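Local coordinates for putative curved DNA-binding protein (Chaetomium thermophilum var. thermophilum DSM 1495, PDB 4IPA) that is Arx1, a peptidase M24 family protein related to methionine aminopeptidases, which probably works in ribosome biogenesis and may bind DNA, at residues E147-D152 / T372-E377; R166-P171 / G243-G248; A271-R276 / R329-T334. All coordinates share one frame; numbering follows the deposited sequence.

Contact 1: residues E147-D152 / T372-E377; sequences EGRQAD and TDKKIE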
loop_
_atom_site.group_PDB
_atom_site.type_symbol
_atom_site.label_atom_id
_atom_site.label_comp_id
_atom_site.label_asym_id
_atom_site.label_seq_id
_atom_site.Cartn_x
_atom_site.Cartn_y
_atom_site.Cartn_z
ATOM N N GLU A 147 0.283 -23.727 -2.502
ATOM C CA GLU A 147 -0.828 -24.572 -2.908
ATOM C C GLU A 147 -2.043 -24.327 -2.033
ATOM O O GLU A 147 -2.051 -23.400 -1.210
ATOM C CB GLU A 147 -0.411 -26.050 -2.875
ATOM C CG GLU A 147 0.523 -26.385 -1.728
ATOM C CD GLU A 147 1.279 -27.704 -1.913
ATOM O OE1 GLU A 147 0.963 -28.468 -2.852
ATOM O OE2 GLU A 147 2.200 -27.973 -1.111
ATOM N N GLY A 148 -3.068 -25.158 -2.223
ATOM C CA GLY A 148 -4.285 -25.091 -1.431
ATOM C C GLY A 148 -5.018 -23.773 -1.600
ATOM O O GLY A 148 -4.915 -23.122 -2.635
ATOM N N ARG A 149 -5.750 -23.369 -0.568
ATOM C CA ARG A 149 -6.532 -22.144 -0.649
ATOM C C ARG A 149 -5.602 -20.937 -0.549
ATOM O O ARG A 149 -5.978 -19.821 -0.918
ATOM C CB ARG A 149 -7.597 -22.113 0.437
ATOM C CG ARG A 149 -8.546 -23.290 0.364
ATOM C CD ARG A 149 -9.635 -23.056 -0.671
ATOM N NE ARG A 149 -10.574 -22.034 -0.208
ATOM C CZ ARG A 149 -10.849 -20.923 -0.875
ATOM N NH1 ARG A 149 -10.260 -20.696 -2.042
ATOM N NH2 ARG A 149 -11.714 -20.049 -0.385
ATOM N N GLN A 150 -4.379 -21.172 -0.073
ATOM C CA GLN A 150 -3.391 -20.107 -0.007
ATOM C C GLN A 150 -2.981 -19.664 -1.407
ATOM O O GLN A 150 -2.739 -18.475 -1.664
ATOM C CB GLN A 150 -2.169 -20.542 0.796
ATOM C CG GLN A 150 -1.114 -19.467 0.858
ATOM C CD GLN A 150 -0.704 -19.128 2.279
ATOM O OE1 GLN A 150 -1.521 -18.646 3.079
ATOM N NE2 GLN A 150 0.571 -19.378 2.605
ATOM N N ALA A 151 -2.915 -20.625 -2.320
ATOM C CA ALA A 151 -2.667 -20.307 -3.719
ATOM C C ALA A 151 -3.828 -19.482 -4.288
ATOM O O ALA A 151 -3.609 -18.536 -5.056
ATOM C CB ALA A 151 -2.437 -21.583 -4.537
ATOM N N ASP A 152 -5.056 -19.821 -3.896
ATOM C CA ASP A 152 -6.226 -19.079 -4.357
ATOM C C ASP A 152 -6.205 -17.621 -3.883
ATOM O O ASP A 152 -6.521 -16.712 -4.647
ATOM C CB ASP A 152 -7.516 -19.736 -3.871
ATOM C CG ASP A 152 -7.769 -21.095 -4.515
ATOM O OD1 ASP A 152 -7.278 -21.321 -5.645
ATOM O OD2 ASP A 152 -8.466 -21.927 -3.886
ATOM N N THR A 372 -3.383 -24.636 -8.212
ATOM C CA THR A 372 -4.811 -24.671 -7.937
ATOM C C THR A 372 -5.581 -25.052 -9.190
ATOM O O THR A 372 -5.076 -24.896 -10.302
ATOM C CB THR A 372 -5.340 -23.310 -7.410
ATOM O OG1 THR A 372 -6.755 -23.391 -7.259
ATOM C CG2 THR A 372 -5.038 -22.179 -8.398
ATOM N N ASP A 373 -6.805 -25.537 -9.004
ATOM C CA ASP A 373 -7.669 -25.851 -10.132
ATOM C C ASP A 373 -8.498 -24.638 -10.523
ATOM O O ASP A 373 -9.001 -24.558 -11.641
ATOM C CB ASP A 373 -8.575 -27.046 -9.813
ATOM C CG ASP A 373 -7.792 -28.334 -9.645
ATOM O OD1 ASP A 373 -6.783 -28.515 -10.373
ATOM O OD2 ASP A 373 -8.171 -29.158 -8.779
ATOM N N LYS A 374 -8.629 -23.688 -9.603
ATOM C CA LYS A 374 -9.454 -22.515 -9.864
ATOM C C LYS A 374 -8.870 -21.601 -10.941
ATOM O O LYS A 374 -7.652 -21.515 -11.133
ATOM C CB LYS A 374 -9.749 -21.760 -8.574
ATOM C CG LYS A 374 -10.206 -22.708 -7.490
ATOM C CD LYS A 374 -11.042 -22.043 -6.432
ATOM C CE LYS A 374 -11.521 -23.119 -5.467
ATOM N NZ LYS A 374 -12.177 -22.561 -4.256
ATOM N N LYS A 375 -9.768 -20.938 -11.657
ATOM C CA LYS A 375 -9.403 -20.145 -12.812
ATOM C C LYS A 375 -10.491 -19.110 -13.040
ATOM O O LYS A 375 -11.668 -19.367 -12.779
ATOM C CB LYS A 375 -9.285 -21.051 -14.040
ATOM C CG LYS A 375 -8.469 -20.460 -15.172
ATOM C CD LYS A 375 -8.347 -21.425 -16.346
ATOM C CE LYS A 375 -7.385 -20.872 -17.398
ATOM N NZ LYS A 375 -7.316 -21.731 -18.616
ATOM N N ILE A 376 -10.100 -17.934 -13.515
ATOM C CA ILE A 376 -11.083 -16.946 -13.934
ATOM C C ILE A 376 -11.691 -17.382 -15.255
ATOM O O ILE A 376 -10.968 -17.667 -16.210
ATOM C CB ILE A 376 -10.454 -15.583 -14.157
ATOM C CG1 ILE A 376 -9.870 -15.049 -12.846
ATOM C CG2 ILE A 376 -11.488 -14.630 -14.750
ATOM C CD1 ILE A 376 -9.117 -13.755 -13.010
ATOM N N GLU A 377 -13.016 -17.413 -15.319
ATOM C CA GLU A 377 -13.685 -17.835 -16.543
ATOM C C GLU A 377 -14.577 -16.754 -17.148
ATOM O O GLU A 377 -14.949 -16.836 -18.314
ATOM C CB GLU A 377 -14.451 -19.136 -16.302
ATOM C CG GLU A 377 -13.502 -20.319 -16.136
ATOM C CD GLU A 377 -14.176 -21.574 -15.626
ATOM O OE1 GLU A 377 -15.400 -21.547 -15.372
ATOM O OE2 GLU A 377 -13.471 -22.596 -15.480
HETATM O O HOH W 1 -7.762 -24.580 -4.222
#
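R149 offers one face of its guanidinium to K374 NZ, 3.5 Å from R149 NH1, as both cations gather round the D152 carboxylate. Bends at chi2 (-82°) and chi3 (-71°) fold the arginine chain back over its own helical turn, where NH1 donates to D152 OD2 at 2.9 Å, a salt bridge in the guanidinium plane but on the anti side of the oxygen and somewhat out of the carboxylate plane. Y207 O (to NH1) and D208 O (to NH2) also hold the guanidinium. A151, small enough to let the loop come close, turns its CB to T372 CB at 4.4 Å. D152 then divides its two oxygens. OD1 uses its syn lone pair to accept from T372 OG1 at 2.7 Å, while OD2 takes R149, a water and a long salt bridge from K374 NZ at 3.8 Å. The extended lysine chain crosses the carboxylate at about a right angle, CD and CE passing OD2 before NZ reaches its stronger partner, D208. T372 OG1 also accepts from K374 N at 3.0 Å. This is an ST turn whose hydroxyl bonds to D152, beside a salt-bridge network of R149, D152 and K374 on the first turn of helix 148-167.

Contact 2: residues R166-P171 / G243-G248; sequences RLMVPP and GVPEVG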
loop_
_atom_site.group_PDB
_atom_site.type_symbol
_atom_site.label_atom_id
_atom_site.label_comp_id
_atom_site.label_asym_id
_atom_site.label_seq_id
_atom_site.Cartn_x
_atom_site.Cartn_y
_atom_site.Cartn_z
ATOM N N ARG A 166 -5.724 -1.919 -15.112
ATOM C CA ARG A 166 -6.294 -1.759 -16.447
ATOM C C ARG A 166 -7.575 -0.923 -16.445
ATOM O O ARG A 166 -7.847 -0.200 -17.401
ATOM C CB ARG A 166 -6.528 -3.127 -17.096
ATOM C CG ARG A 166 -5.260 -3.702 -17.705
ATOM C CD ARG A 166 -5.308 -5.211 -17.809
ATOM N NE ARG A 166 -4.043 -5.723 -18.325
ATOM C CZ ARG A 166 -2.988 -6.015 -17.565
ATOM N NH1 ARG A 166 -3.049 -5.851 -16.244
ATOM N NH2 ARG A 166 -1.870 -6.463 -18.126
ATOM N N LEU A 167 -8.343 -1.000 -15.359
ATOM C CA LEU A 167 -9.544 -0.184 -15.219
ATOM C C LEU A 167 -9.181 1.275 -14.992
ATOM O O LEU A 167 -10.053 2.150 -15.023
ATOM C CB LEU A 167 -10.420 -0.687 -14.068
ATOM C CG LEU A 167 -11.039 -2.069 -14.310
ATOM C CD1 LEU A 167 -11.861 -2.560 -13.121
ATOM C CD2 LEU A 167 -11.898 -2.005 -15.562
ATOM N N MET A 168 -7.895 1.541 -14.768
ATOM C CA MET A 168 -7.457 2.895 -14.445
ATOM C C MET A 168 -6.894 3.651 -15.649
ATOM O O MET A 168 -6.711 4.864 -15.603
ATOM C CB MET A 168 -6.446 2.886 -13.290
ATOM C CG MET A 168 -7.029 2.464 -11.931
ATOM S SD MET A 168 -5.795 2.572 -10.601
ATOM C CE MET A 168 -5.736 4.347 -10.280
ATOM N N VAL A 169 -6.600 2.931 -16.719
ATOM C CA VAL A 169 -6.227 3.566 -17.969
ATOM C C VAL A 169 -7.411 4.409 -18.452
ATOM O O VAL A 169 -8.507 3.888 -18.633
ATOM C CB VAL A 169 -5.832 2.515 -19.019
ATOM C CG1 VAL A 169 -5.395 3.200 -20.324
ATOM C CG2 VAL A 169 -4.703 1.657 -18.473
ATOM N N PRO A 170 -7.207 5.730 -18.594
ATOM C CA PRO A 170 -8.242 6.633 -19.115
ATOM C C PRO A 170 -8.761 6.115 -20.453
ATOM O O PRO A 170 -7.968 5.658 -21.279
ATOM C CB PRO A 170 -7.489 7.946 -19.308
ATOM C CG PRO A 170 -6.442 7.904 -18.251
ATOM C CD PRO A 170 -6.004 6.461 -18.169
ATOM N N PRO A 171 -10.083 6.163 -20.654
ATOM C CA PRO A 171 -10.712 5.551 -21.828
ATOM C C PRO A 171 -10.057 5.996 -23.130
ATOM O O PRO A 171 -9.872 7.189 -23.358
ATOM C CB PRO A 171 -12.153 6.064 -21.749
ATOM C CG PRO A 171 -12.379 6.266 -20.279
ATOM C CD PRO A 171 -11.073 6.801 -19.764
ATOM N N GLY A 243 -13.597 10.591 -7.911
ATOM C CA GLY A 243 -12.533 11.056 -8.774
ATOM C C GLY A 243 -12.076 9.971 -9.727
ATOM O O GLY A 243 -12.187 8.776 -9.444
ATOM N N VAL A 244 -11.544 10.391 -10.864
ATOM C CA VAL A 244 -11.154 9.467 -11.909
ATOM C C VAL A 244 -9.692 9.664 -12.253
ATOM O O VAL A 244 -9.201 10.795 -12.250
ATOM C CB VAL A 244 -12.010 9.711 -13.158
ATOM C CG1 VAL A 244 -11.391 9.062 -14.367
ATOM C CG2 VAL A 244 -13.436 9.212 -12.914
ATOM N N PRO A 245 -8.986 8.567 -12.551
ATOM C CA PRO A 245 -7.575 8.693 -12.932
ATOM C C PRO A 245 -7.428 9.425 -14.266
ATOM O O PRO A 245 -8.193 9.156 -15.188
ATOM C CB PRO A 245 -7.115 7.239 -13.078
ATOM C CG PRO A 245 -8.158 6.422 -12.371
ATOM C CD PRO A 245 -9.432 7.165 -12.519
ATOM N N GLU A 246 -6.450 10.321 -14.351
ATOM C CA GLU A 246 -6.212 11.118 -15.537
ATOM C C GLU A 246 -4.730 11.092 -15.854
ATOM O O GLU A 246 -3.889 10.968 -14.949
ATOM C CB GLU A 246 -6.626 12.577 -15.306
ATOM C CG GLU A 246 -8.100 12.795 -14.999
ATOM C CD GLU A 246 -8.455 14.279 -14.913
ATOM O OE1 GLU A 246 -8.438 14.829 -13.795
ATOM O OE2 GLU A 246 -8.745 14.903 -15.962
ATOM N N VAL A 247 -4.410 11.224 -17.138
ATOM C CA VAL A 247 -3.035 11.427 -17.568
ATOM C C VAL A 247 -2.475 12.581 -16.755
ATOM O O VAL A 247 -3.161 13.579 -16.549
ATOM C CB VAL A 247 -2.971 11.758 -19.075
ATOM C CG1 VAL A 247 -1.609 12.369 -19.455
ATOM C CG2 VAL A 247 -3.272 10.511 -19.910
ATOM N N GLY A 248 -1.240 12.445 -16.278
ATOM C CA GLY A 248 -0.660 13.429 -15.369
ATOM C C GLY A 248 -0.695 13.013 -13.894
ATOM O O GLY A 248 0.024 13.579 -13.072
#
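M168 reaches P245 through a chain that leaves the backbone with CG anti to the carbonyl carbon (chi1 -68°), runs straight through chi2 (-177°) and bends only at the sulfur (chi3 77°). That last turn swings the methyl group round to the proline, so that M168 CE stops 3.8 Å from P245 CG. The two side chains meet at about a right angle, and M168 CB and CG also lie near the same ring carbon, so P245 CG is touched by several carbons of one flexible neighbour. An unbranched, easily bent thioether suits this place because it can follow the outline of a rigid ring. The backbone joins in as well: M168 O comes within 3.5 Å of P245 CB.

Just beyond the end of helix 148-167, P170 presents its ring to the backbone of the other segment. Its ring carbon CG sits 3.7 Å from P245 O and 4.0 Å from V247 N, and V247 CG2 lies farther off, 4.4 Å from P170 CG. Each proline therefore sets its ring against a backbone oxygen of the opposite segment. Proline fits both positions, since its closed ring restricts phi and offers a compact carbon surface without an N-H that would need a partner.

The surroundings continue the apolar character. W251 touches both M168 and P245, V253 touches M168, and I351 lies against both P170 and P245, which places the contact beside strands 250-258 and 342-352.

Chemically, the two segments are held by van der Waals contact between carbons and between ring carbons and carbonyl oxygens. Such a contact depends on matching shapes and on stiff proline backbones, rather than on directional polar bonds.

Contact 3: residues A271-R276 / R329-T334; sequences ATLHRR and RQYEVT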
loop_
_atom_site.group_PDB
_atom_site.type_symbol
_atom_site.label_atom_id
_atom_site.label_comp_id
_atom_site.label_asym_id
_atom_site.label_seq_id
_atom_site.Cartn_x
_atom_site.Cartn_y
_atom_site.Cartn_z
ATOM N N ALA A 271 -2.509 1.267 18.324
ATOM C CA ALA A 271 -2.353 2.045 17.089
ATOM C C ALA A 271 -1.036 2.820 17.133
ATOM O O ALA A 271 -0.879 3.742 17.957
ATOM C CB ALA A 271 -3.508 3.009 16.934
ATOM N N THR A 272 -0.091 2.461 16.262
ATOM C CA THR A 272 1.179 3.182 16.207
ATOM C C THR A 272 1.350 3.960 14.918
ATOM O O THR A 272 2.127 4.913 14.864
ATOM C CB THR A 272 2.381 2.243 16.402
ATOM O OG1 THR A 272 2.396 1.264 15.350
ATOM C CG2 THR A 272 2.299 1.546 17.783
ATOM N N LEU A 273 0.627 3.559 13.880
ATOM C CA LEU A 273 0.737 4.211 12.579
ATOM C C LEU A 273 -0.100 5.489 12.530
ATOM O O LEU A 273 -1.291 5.462 12.802
ATOM C CB LEU A 273 0.306 3.245 11.475
ATOM C CG LEU A 273 0.462 3.720 10.031
ATOM C CD1 LEU A 273 1.948 3.820 9.693
ATOM C CD2 LEU A 273 -0.236 2.755 9.087
ATOM N N HIS A 274 0.530 6.611 12.192
ATOM C CA HIS A 274 -0.140 7.914 12.198
ATOM C C HIS A 274 0.435 8.810 11.094
ATOM O O HIS A 274 1.431 8.474 10.468
ATOM C CB HIS A 274 0.077 8.654 13.538
ATOM C CG HIS A 274 -0.339 7.882 14.756
ATOM N ND1 HIS A 274 -1.372 8.293 15.576
ATOM C CD2 HIS A 274 0.172 6.762 15.317
ATOM C CE1 HIS A 274 -1.496 7.440 16.579
ATOM N NE2 HIS A 274 -0.582 6.498 16.441
ATOM N N ARG A 275 -0.191 9.960 10.871
ATOM C CA ARG A 275 0.402 11.001 10.035
ATOM C C ARG A 275 -0.134 12.373 10.427
ATOM O O ARG A 275 -1.271 12.499 10.879
ATOM C CB ARG A 275 0.162 10.730 8.541
ATOM C CG ARG A 275 -1.180 11.186 8.015
ATOM C CD ARG A 275 -1.224 11.048 6.498
ATOM N NE ARG A 275 -2.517 11.446 5.958
ATOM C CZ ARG A 275 -2.835 12.695 5.613
ATOM N NH1 ARG A 275 -1.954 13.679 5.748
ATOM N NH2 ARG A 275 -4.041 12.961 5.138
ATOM N N ARG A 276 0.697 13.395 10.258
ATOM C CA ARG A 276 0.270 14.773 10.483
ATOM C C ARG A 276 -0.757 15.185 9.454
ATOM O O ARG A 276 -0.593 14.870 8.284
ATOM C CB ARG A 276 1.460 15.717 10.358
ATOM C CG ARG A 276 1.889 16.351 11.650
ATOM C CD ARG A 276 3.097 17.253 11.437
ATOM N NE ARG A 276 2.680 18.573 11.001
ATOM C CZ ARG A 276 2.887 19.067 9.789
ATOM N NH1 ARG A 276 3.538 18.355 8.874
ATOM N NH2 ARG A 276 2.451 20.285 9.500
ATOM N N ARG A 329 -3.636 12.079 12.166
ATOM C CA ARG A 329 -4.577 11.034 11.842
ATOM C C ARG A 329 -4.043 9.726 12.438
ATOM O O ARG A 329 -2.860 9.419 12.343
ATOM C CB ARG A 329 -4.736 10.894 10.326
ATOM C CG ARG A 329 -5.724 9.789 9.917
ATOM C CD ARG A 329 -5.888 9.686 8.402
ATOM N NE ARG A 329 -6.338 10.950 7.831
ATOM C CZ ARG A 329 -7.602 11.337 7.808
ATOM N NH1 ARG A 329 -8.533 10.548 8.327
ATOM N NH2 ARG A 329 -7.934 12.504 7.274
ATOM N N GLN A 330 -4.912 8.951 13.051
ATOM C CA GLN A 330 -4.495 7.674 13.600
ATOM C C GLN A 330 -5.082 6.593 12.714
ATOM O O GLN A 330 -6.247 6.664 12.351
ATOM C CB GLN A 330 -4.992 7.541 15.043
ATOM C CG GLN A 330 -4.942 6.155 15.648
ATOM C CD GLN A 330 -5.821 6.067 16.900
ATOM O OE1 GLN A 330 -5.326 6.006 18.013
ATOM N NE2 GLN A 330 -7.130 6.083 16.707
ATOM N N TYR A 331 -4.265 5.611 12.352
ATOM C CA TYR A 331 -4.745 4.448 11.606
ATOM C C TYR A 331 -4.964 3.313 12.570
ATOM O O TYR A 331 -4.015 2.658 13.010
ATOM C CB TYR A 331 -3.744 4.037 10.520
ATOM C CG TYR A 331 -3.558 5.119 9.495
ATOM C CD1 TYR A 331 -4.421 5.221 8.401
ATOM C CD2 TYR A 331 -2.557 6.076 9.641
ATOM C CE1 TYR A 331 -4.270 6.232 7.464
ATOM C CE2 TYR A 331 -2.391 7.083 8.708
ATOM C CZ TYR A 331 -3.249 7.161 7.625
ATOM O OH TYR A 331 -3.080 8.171 6.708
ATOM N N GLU A 332 -6.222 3.098 12.911
ATOM C CA GLU A 332 -6.577 2.073 13.875
ATOM C C GLU A 332 -6.152 0.715 13.391
ATOM O O GLU A 332 -6.114 0.456 12.196
ATOM C CB GLU A 332 -8.083 2.074 14.178
ATOM C CG GLU A 332 -8.432 2.741 15.525
ATOM C CD GLU A 332 -7.658 2.139 16.734
ATOM O OE1 GLU A 332 -7.208 0.965 16.649
ATOM O OE2 GLU A 332 -7.503 2.843 17.767
ATOM N N VAL A 333 -5.815 -0.141 14.343
ATOM C CA VAL A 333 -5.457 -1.510 14.060
ATOM C C VAL A 333 -6.693 -2.324 13.667
ATOM O O VAL A 333 -7.628 -2.468 14.444
ATOM C CB VAL A 333 -4.809 -2.144 15.289
ATOM C CG1 VAL A 333 -4.344 -3.544 14.967
ATOM C CG2 VAL A 333 -3.654 -1.274 15.759
ATOM N N THR A 334 -6.690 -2.846 12.450
ATOM C CA THR A 334 -7.780 -3.684 11.988
ATOM C C THR A 334 -7.224 -4.944 11.352
ATOM O O THR A 334 -6.065 -4.988 10.922
ATOM C CB THR A 334 -8.673 -2.975 10.956
ATOM O OG1 THR A 334 -7.965 -2.864 9.718
ATOM C CG2 THR A 334 -9.086 -1.582 11.447
HETATM O O HOH W 2 -1.538 1.491 13.846
#
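Y331 crosses the L273 side chain obliquely, with Y331 CD2 3.8 Å from L273 CG. The leucine and R329 CG lie on opposite sides of the ring plane, R329 CG over one face and offset toward the rim, while the ring edge meets L273 O. The leucine supplies apolar surface for the ring, and at its far end Y331 OH makes a hydrogen bond with E226, whose carboxylate also takes a salt bridge from R275 NH2. R275 starts with CG between the backbone N and the carbonyl carbon (chi1 83°), then runs extended to NE, its guanidinium edge turned to Y331 OH. R329 runs alongside, its NE 4.1 Å from R275 NH2, and makes a long, weak ion pair with E226, so both arginines gather at one acid.

The backbones pair antiparallel. R275 and R329 form a hydrogen-bonded pair, R329 N giving 2.7 Å to R275 O and R275 N giving 3.1 Å to R329 O; Y331 N continues the pairing to L273 O at 3.0 Å (168° at the hydrogen). Further along, a water joins L273 N to Y331 O.

H274 and Q330 are a non-hydrogen-bonded pair whose side chains lie side by side, Q330 CB 3.7 Å from H274 ND1, with ring and amide planes 55° apart. H274 NE2 donates to A271 O at 3.2 Å from above the carbonyl plane, whereas ND1 is buried without a partner. Replacing this histidine by alanine is likely to leave A271 O without its imidazole donor and open a gap beside Q330. A271 CB in turn packs on the Q330 chain.

Helix 312-324 covers the H274 and Q330 face through V319 and V323, and strand 304-305 flanks 273-276 on the side away from 328-330.

Contacts 1 and 2 share helix 148-167: contact 1 fastens a late loop to its first turn, and contact 2 follows its last, so their centres lie 30 Å apart, with nearest atoms about 10 Å apart. Contact 1 joins segments 220 residues apart in sequence, and both other contacts fall within the loop it closes. Contacts 2 and 3 come in series along the chain. Contact 2 borders the five-stranded antiparallel sheet, whereas contact 3 belongs to a separate three-stranded one; their centres are 29 Å apart. Contact 3 is 34 Å from contact 1, centre to centre, and its nearest atoms remain about 16 Å from either partner contact. The three thus tie together distinct parts of one chain without touching.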